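Local coordinates for protein PelD (Pseudomonas aeruginosa, PDB 4EU0) that binds the second messenger cyclic di-GMP and is involved in pellicle formation, at residues Ala33-Tyr38 with Ser137-Leu142; Gly39-Ala44 with Ala119-Glu124. All blocks are in the same frame, centred on the assembly; numbering follows the deposited sequence.

Contact 1 of 2, residues Ala33-Tyr38 with Ser137-Leu142; sequences ALLAQY and SLLAIL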
ATOM      1  N   ALA A  33      -8.634  -6.681  15.061  1.00 29.35           N
ATOM      2  CA  ALA A  33      -7.845  -6.093  16.152  1.00 29.67           C
ATOM      3  C   ALA A  33      -7.143  -4.811  15.707  1.00 28.24           C
ATOM      4  O   ALA A  33      -7.162  -3.811  16.426  1.00 28.29           O
ATOM      5  CB  ALA A  33      -6.831  -7.095  16.690  1.00 31.00           C
ATOM      6  N   LEU A  34      -6.534  -4.855  14.521  1.00 26.95           N
ATOM      7  CA  LEU A  34      -5.873  -3.691  13.932  1.00 25.52           C
ATOM      8  C   LEU A  34      -6.856  -2.540  13.730  1.00 24.67           C
ATOM      9  O   LEU A  34      -6.582  -1.405  14.135  1.00 24.41           O
ATOM     10  CB  LEU A  34      -5.203  -4.056  12.607  1.00 24.87           C
ATOM     11  CG  LEU A  34      -3.834  -4.739  12.613  1.00 25.78           C
ATOM     12  CD1 LEU A  34      -3.394  -5.002  11.171  1.00 26.29           C
ATOM     13  CD2 LEU A  34      -2.800  -3.892  13.341  1.00 27.30           C
ATOM     14  N   LEU A  35      -7.996  -2.837  13.111  1.00 24.33           N
ATOM     15  CA  LEU A  35      -9.041  -1.836  12.900  1.00 23.73           C
ATOM     16  C   LEU A  35      -9.566  -1.294  14.229  1.00 24.73           C
ATOM     17  O   LEU A  35      -9.834  -0.095  14.351  1.00 24.42           O
ATOM     18  CB  LEU A  35     -10.177  -2.405  12.040  1.00 23.67           C
ATOM     19  CG  LEU A  35      -9.842  -2.578  10.547  1.00 22.92           C
ATOM     20  CD1 LEU A  35     -10.736  -3.613   9.905  1.00 23.17           C
ATOM     21  CD2 LEU A  35      -9.944  -1.237   9.812  1.00 22.11           C
ATOM     22  N   ALA A  36      -9.698  -2.181  15.216  1.00 26.22           N
ATOM     23  CA  ALA A  36     -10.131  -1.806  16.571  1.00 28.02           C
ATOM     24  C   ALA A  36      -9.146  -0.861  17.258  1.00 28.68           C
ATOM     25  O   ALA A  36      -9.559   0.103  17.913  1.00 29.37           O
ATOM     26  CB  ALA A  36     -10.359  -3.046  17.423  1.00 29.16           C
ATOM     27  N   GLN A  37      -7.854  -1.151  17.098  1.00 28.81           N
ATOM     28  CA  GLN A  37      -6.761  -0.344  17.649  1.00 29.69           C
ATOM     29  C   GLN A  37      -6.805   1.089  17.116  1.00 28.49           C
ATOM     30  O   GLN A  37      -6.836   2.045  17.891  1.00 28.99           O
ATOM     31  CB  GLN A  37      -5.410  -1.008  17.322  1.00 29.76           C
ATOM     32  CG  GLN A  37      -4.149  -0.238  17.739  1.00 31.91           C
ATOM     33  CD  GLN A  37      -2.874  -0.795  17.095  1.00 33.59           C
ATOM     34  OE1 GLN A  37      -2.887  -1.861  16.470  1.00 33.69           O
ATOM     35  NE2 GLN A  37      -1.768  -0.069  17.243  1.00 35.16           N
ATOM     36  N   TYR A  38      -6.835   1.230  15.794  1.00 26.78           N
ATOM     37  CA  TYR A  38      -6.783   2.553  15.170  1.00 26.11           C
ATOM     38  C   TYR A  38      -8.077   3.369  15.322  1.00 26.13           C
ATOM     39  O   TYR A  38      -8.027   4.599  15.396  1.00 26.11           O
ATOM     40  CB  TYR A  38      -6.353   2.425  13.706  1.00 25.14           C
ATOM     41  CG  TYR A  38      -4.870   2.162  13.538  1.00 26.07           C
ATOM     42  CD1 TYR A  38      -4.001   3.191  13.167  1.00 28.13           C
ATOM     43  CD2 TYR A  38      -4.332   0.892  13.753  1.00 27.52           C
ATOM     44  CE1 TYR A  38      -2.644   2.964  13.012  1.00 29.72           C
ATOM     45  CE2 TYR A  38      -2.969   0.652  13.602  1.00 29.21           C
ATOM     46  CZ  TYR A  38      -2.133   1.694  13.229  1.00 30.45           C
ATOM     47  OH  TYR A  38      -0.788   1.475  13.065  1.00 32.06           O
ATOM     48  N   SER A 137     -10.974   8.635   8.468  1.00 21.28           N
ATOM     49  CA  SER A 137      -9.918   8.623   7.458  1.00 21.01           C
ATOM     50  C   SER A 137      -8.898   7.540   7.777  1.00 20.28           C
ATOM     51  O   SER A 137      -8.492   6.796   6.898  1.00 19.25           O
ATOM     52  CB  SER A 137      -9.246   9.995   7.328  1.00 22.25           C
ATOM     53  OG  SER A 137     -10.179  10.957   6.852  1.00 24.51           O
ATOM     54  N   LEU A 138      -8.518   7.421   9.044  1.00 20.77           N
ATOM     55  CA  LEU A 138      -7.547   6.399   9.425  1.00 20.30           C
ATOM     56  C   LEU A 138      -8.088   4.971   9.223  1.00 19.29           C
ATOM     57  O   LEU A 138      -7.365   4.093   8.778  1.00 18.25           O
ATOM     58  CB  LEU A 138      -7.054   6.665  10.847  1.00 22.31           C
ATOM     59  CG  LEU A 138      -6.855   5.597  11.906  1.00 24.55           C
ATOM     60  CD1 LEU A 138      -5.822   6.092  12.913  1.00 27.61           C
ATOM     61  CD2 LEU A 138      -8.195   5.387  12.584  1.00 27.60           C
ATOM     62  N   LEU A 139      -9.361   4.759   9.551  1.00 19.21           N
ATOM     63  CA  LEU A 139     -10.026   3.472   9.317  1.00 18.90           C
ATOM     64  C   LEU A 139     -10.058   3.111   7.828  1.00 17.60           C
ATOM     65  O   LEU A 139      -9.769   1.967   7.433  1.00 16.75           O
ATOM     66  CB  LEU A 139     -11.455   3.530   9.861  1.00 20.00           C
ATOM     67  CG  LEU A 139     -11.880   2.803  11.145  1.00 22.51           C
ATOM     68  CD1 LEU A 139     -10.740   2.405  12.058  1.00 23.54           C
ATOM     69  CD2 LEU A 139     -12.935   3.609  11.884  1.00 22.41           C
ATOM     70  N   ALA A 140     -10.389   4.103   7.000  1.00 16.62           N
ATOM     71  CA  ALA A 140     -10.446   3.912   5.552  1.00 16.08           C
ATOM     72  C   ALA A 140      -9.059   3.616   4.977  1.00 15.20           C
ATOM     73  O   ALA A 140      -8.907   2.719   4.144  1.00 14.43           O
ATOM     74  CB  ALA A 140     -11.076   5.128   4.874  1.00 15.84           C
ATOM     75  N   ILE A 141      -8.050   4.337   5.458  1.00 14.97           N
ATOM     76  CA  ILE A 141      -6.665   4.117   5.016  1.00 14.59           C
ATOM     77  C   ILE A 141      -6.227   2.699   5.338  1.00 14.50           C
ATOM     78  O   ILE A 141      -5.722   1.982   4.475  1.00 15.42           O
ATOM     79  CB  ILE A 141      -5.674   5.115   5.655  1.00 14.35           C
ATOM     80  CG1 ILE A 141      -5.982   6.540   5.175  1.00 15.75           C
ATOM     81  CG2 ILE A 141      -4.203   4.673   5.361  1.00 13.69           C
ATOM     82  CD1 ILE A 141      -5.329   7.632   6.008  1.00 15.73           C
ATOM     83  N   LEU A 142      -6.445   2.283   6.576  1.00 15.02           N
ATOM     84  CA  LEU A 142      -6.055   0.950   7.002  1.00 15.52           C
ATOM     85  C   LEU A 142      -6.810  -0.138   6.231  1.00 15.34           C
ATOM     86  O   LEU A 142      -6.205  -1.115   5.787  1.00 15.40           O
ATOM     87  CB  LEU A 142      -6.244   0.805   8.519  1.00 16.39           C
ATOM     88  CG  LEU A 142      -5.798  -0.448   9.277  1.00 19.79           C
ATOM     89  CD1 LEU A 142      -4.293  -0.724   9.150  1.00 20.97           C
ATOM     90  CD2 LEU A 142      -6.198  -0.315  10.747  1.00 22.33           C
TER
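Tyr38 meets Leu138 and Leu142 where helices 28-39 and 133-150 pack as a nearly antiparallel pair in the GAF domain. The short axes come within 9.7 Å and make an angle of 157°; no hydrogen bond crosses, and the join is apolar. Tyr38 sets out from its CB, which lies against Leu138 CG and CD2. Its CG is set beside the backbone N and opposite the carbonyl carbon (chi1 -76°), which swings the ring out along one side of the helix pair, toward helix 2-16, and the side chain crosses both leucines at about a right angle. Further along, ring atom CD1 meets Leu138 CD1 at the ring edge, near its plane; the Leu138 branches are crowded here and their exact placing is doubtful. On CD2 the partner changes: Leu142 CD2 comes in obliquely, 3.7 Å from Tyr38 CD2. At the tip, OH leaves the pair and hydrogen-bonds Ser6 OG on helix 2-16, the helix that also carries the ligand-binding Arg4. The bound cyclic di-GMP is about 13 Å from the Tyr38 side chain, so the ring does not touch the ligand and is linked to its site through helix 2-16.

Leu142 is extended away from its own backbone N (chi1 -174°), and this reach presses its CD2 methyl into the opposite helix. The same methyl lies 3.6 Å from Leu34 O and 4.0 Å from Leu35 CD2, so one branch touches Leu34, Leu35 and, one turn on, Tyr38. Leu3 of helix 2-16 also touches Leu142. Nearest in backbone register are Leu35 and Leu139, whose CA atoms are 6.5 Å apart. Their side chains touch loosely at the ends, while Leu139 CD1 lies closer to the backbone, 3.5 Å from Leu35 O.

Contact 2 of 2, residues Gly39-Ala44 with Ala119-Glu124; sequences GSLRIA and ALLAVE
A classic beta bulge, with Arg42 and Ile43 both facing Gln125, opens the pairing of strands 43-48 and 117-123, and Ile43 O takes the N-H of Glu124 just beside it. This bond is 2.9 Å from Glu124 N to Ile43 O but distinctly bent, with 135° at the hydrogen. One step on, Ala44 and Val123 form an antiparallel non-hydrogen-bonded pair, their CA atoms 4.2 Å apart. Here a CA-H...O contact joins the strands, Ala44 CA lying 3.2 Å from Ala122 O. The other edge of strand 43-48 is also in use, since the Ala44 backbone bonds to Leu63 of the next strand.

On the face that carries Ala44 CB and Val123, Leu41 reaches in from the loop before the strand. Its CD1 sits 3.8 Å from Val123 CG2, the two side chains crossing at about a right angle, and 4.0 Å from Leu121 CD2, where Leu41 and Leu121 meet tip to tip. Both Val123 methyls lie against Leu41 CD2. Beside the bulge the packing is tight: Ile43 CG2 and Glu124 CG are 3.3 Å apart, and the Glu124 side chain leaves its backbone in a nearly eclipsed, probably strained, first torsion. A bend at its second torsion (chi2 -93°) lays the carboxylate alongside the opposite strand, OE2 3.6 Å from Ala44 C. Met66 also touches this side chain.

Just before, Ser40 ends helix 28-39 in a Schellman motif with positive phi, so the chain leaves the helix, drops Leu41 into the interior and enters the sheet at the bulge. A helix running into a strand of a five-stranded antiparallel sheet, with apolar residues between them, is the alpha/beta layering of the GAF fold.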
ATOM      1  N   GLY A  39      -9.221   2.691  15.392  1.00 25.75           N
ATOM      2  CA  GLY A  39     -10.507   3.374  15.568  1.00 26.12           C
ATOM      3  C   GLY A  39     -11.009   3.513  17.000  1.00 27.47           C
ATOM      4  O   GLY A  39     -12.102   4.042  17.231  1.00 27.94           O
ATOM      5  N   SER A  40     -10.209   3.056  17.964  1.00 28.03           N
ATOM      6  CA  SER A  40     -10.640   2.950  19.367  1.00 29.73           C
ATOM      7  C   SER A  40     -12.013   2.270  19.484  1.00 29.78           C
ATOM      8  O   SER A  40     -12.855   2.672  20.290  1.00 30.92           O
ATOM      9  CB  SER A  40     -10.650   4.324  20.066  1.00 30.85           C
ATOM     10  OG  SER A  40      -9.376   4.946  20.006  1.00 31.75           O
ATOM     11  N   LEU A  41     -12.228   1.239  18.666  1.00 28.46           N
ATOM     12  CA  LEU A  41     -13.520   0.549  18.611  1.00 28.73           C
ATOM     13  C   LEU A  41     -13.799  -0.233  19.887  1.00 30.49           C
ATOM     14  O   LEU A  41     -12.875  -0.756  20.512  1.00 31.23           O
ATOM     15  CB  LEU A  41     -13.578  -0.399  17.406  1.00 27.65           C
ATOM     16  CG  LEU A  41     -13.214   0.139  16.017  1.00 25.43           C
ATOM     17  CD1 LEU A  41     -13.442  -0.920  14.947  1.00 22.91           C
ATOM     18  CD2 LEU A  41     -13.992   1.396  15.687  1.00 24.28           C
ATOM     19  N   ARG A  42     -15.071  -0.299  20.270  1.00 31.50           N
ATOM     20  CA  ARG A  42     -15.470  -1.070  21.442  1.00 33.72           C
ATOM     21  C   ARG A  42     -16.366  -2.261  21.088  1.00 33.94           C
ATOM     22  O   ARG A  42     -16.200  -3.349  21.650  1.00 35.33           O
ATOM     23  CB  ARG A  42     -16.119  -0.168  22.501  1.00 35.27           C
ATOM     24  CG  ARG A  42     -16.260  -0.807  23.888  1.00 39.63           C
ATOM     25  CD  ARG A  42     -14.903  -1.252  24.450  1.00 43.02           C
ATOM     26  NE  ARG A  42     -14.961  -1.583  25.872  1.00 46.82           N
ATOM     27  CZ  ARG A  42     -15.311  -2.768  26.370  1.00 49.15           C
ATOM     28  NH1 ARG A  42     -15.648  -3.772  25.569  1.00 48.96           N
ATOM     29  NH2 ARG A  42     -15.328  -2.947  27.683  1.00 52.15           N
ATOM     30  N   ILE A  43     -17.316  -2.052  20.176  1.00 32.64           N
ATOM     31  CA  ILE A  43     -18.129  -3.154  19.652  1.00 32.61           C
ATOM     32  C   ILE A  43     -18.171  -3.100  18.126  1.00 30.82           C
ATOM     33  O   ILE A  43     -18.594  -2.099  17.538  1.00 29.88           O
ATOM     34  CB  ILE A  43     -19.580  -3.196  20.226  1.00 34.14           C
ATOM     35  CG1 ILE A  43     -19.605  -2.921  21.734  1.00 35.47           C
ATOM     36  CG2 ILE A  43     -20.214  -4.560  19.949  1.00 35.13           C
ATOM     37  CD1 ILE A  43     -21.014  -2.777  22.322  1.00 37.68           C
ATOM     38  N   ALA A  44     -17.731  -4.190  17.495  1.00 30.27           N
ATOM     39  CA  ALA A  44     -17.615  -4.255  16.039  1.00 28.38           C
ATOM     40  C   ALA A  44     -17.585  -5.698  15.534  1.00 28.65           C
ATOM     41  O   ALA A  44     -17.461  -6.642  16.322  1.00 29.67           O
ATOM     42  CB  ALA A  44     -16.363  -3.503  15.571  1.00 26.57           C
ATOM     43  N   ALA A 119     -14.272  -7.409   2.129  1.00 23.37           N
ATOM     44  CA  ALA A 119     -14.778  -7.549   3.494  1.00 23.47           C
ATOM     45  C   ALA A 119     -15.437  -6.267   3.977  1.00 22.92           C
ATOM     46  O   ALA A 119     -15.287  -5.205   3.366  1.00 21.87           O
ATOM     47  CB  ALA A 119     -13.646  -7.947   4.439  1.00 23.07           C
ATOM     48  N   LEU A 120     -16.159  -6.378   5.089  1.00 23.46           N
ATOM     49  CA  LEU A 120     -16.864  -5.247   5.670  1.00 23.05           C
ATOM     50  C   LEU A 120     -16.561  -5.162   7.166  1.00 22.47           C
ATOM     51  O   LEU A 120     -16.662  -6.158   7.877  1.00 23.32           O
ATOM     52  CB  LEU A 120     -18.368  -5.432   5.418  1.00 24.62           C
ATOM     53  CG  LEU A 120     -19.433  -4.489   5.977  1.00 25.85           C
ATOM     54  CD1 LEU A 120     -20.754  -4.763   5.271  1.00 29.62           C
ATOM     55  CD2 LEU A 120     -19.604  -4.710   7.449  1.00 29.24           C
ATOM     56  N   LEU A 121     -16.178  -3.975   7.635  1.00 21.12           N
ATOM     57  CA  LEU A 121     -16.114  -3.693   9.069  1.00 21.44           C
ATOM     58  C   LEU A 121     -17.407  -2.987   9.469  1.00 21.93           C
ATOM     59  O   LEU A 121     -17.700  -1.910   8.951  1.00 22.13           O
ATOM     60  CB  LEU A 121     -14.908  -2.801   9.411  1.00 19.76           C
ATOM     61  CG  LEU A 121     -14.817  -2.250  10.844  1.00 20.36           C
ATOM     62  CD1 LEU A 121     -14.451  -3.342  11.828  1.00 21.47           C
ATOM     63  CD2 LEU A 121     -13.826  -1.094  10.940  1.00 18.53           C
ATOM     64  N   ALA A 122     -18.177  -3.603  10.368  1.00 23.43           N
ATOM     65  CA  ALA A 122     -19.413  -3.014  10.882  1.00 24.16           C
ATOM     66  C   ALA A 122     -19.213  -2.632  12.338  1.00 24.75           C
ATOM     67  O   ALA A 122     -18.942  -3.487  13.178  1.00 25.65           O
ATOM     68  CB  ALA A 122     -20.581  -3.993  10.743  1.00 25.30           C
ATOM     69  N   VAL A 123     -19.321  -1.340  12.628  1.00 24.72           N
ATOM     70  CA  VAL A 123     -19.078  -0.848  13.985  1.00 25.37           C
ATOM     71  C   VAL A 123     -20.389  -0.472  14.661  1.00 26.88           C
ATOM     72  O   VAL A 123     -21.111   0.402  14.181  1.00 26.80           O
ATOM     73  CB  VAL A 123     -18.117   0.357  13.997  1.00 24.46           C
ATOM     74  CG1 VAL A 123     -17.901   0.840  15.430  1.00 24.99           C
ATOM     75  CG2 VAL A 123     -16.781  -0.005  13.342  1.00 23.88           C
ATOM     76  N   GLU A 124     -20.685  -1.146  15.770  1.00 28.38           N
ATOM     77  CA  GLU A 124     -21.867  -0.847  16.566  1.00 30.12           C
ATOM     78  C   GLU A 124     -21.593   0.214  17.628  1.00 30.39           C
ATOM     79  O   GLU A 124     -22.467   1.021  17.937  1.00 31.13           O
ATOM     80  CB  GLU A 124     -22.481  -2.109  17.192  1.00 31.90           C
ATOM     81  CG  GLU A 124     -21.607  -3.356  17.187  1.00 33.35           C
ATOM     82  CD  GLU A 124     -21.828  -4.261  15.973  1.00 35.38           C
ATOM     83  OE1 GLU A 124     -22.645  -3.905  15.091  1.00 37.88           O
ATOM     84  OE2 GLU A 124     -21.187  -5.342  15.911  1.00 30.79           O
TER

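Both contacts belong to the GAF domain, their centres about 9 Å apart. Helix 28-39 leads straight into strand 43-48, and strand 117-123 is followed by helix 133-150, so contact 1 joins the helices, and contact 2 the strands, of one helix-strand and one strand-helix unit. The layers meet where Leu139 CD1 packs on Gly39 CA at 3.6 Å. Leu41 N probably hydrogen-bonds Ala36 O, closing the end of helix 28-39 where the chain passes from contact 1 to contact 2. Contact 2 is buried, held by one backbone hydrogen bond plus apolar packing. Contact 1 is partly buried, lacks cross-helix hydrogen bonds, and lies nearer helix 2-16 and the nucleotide.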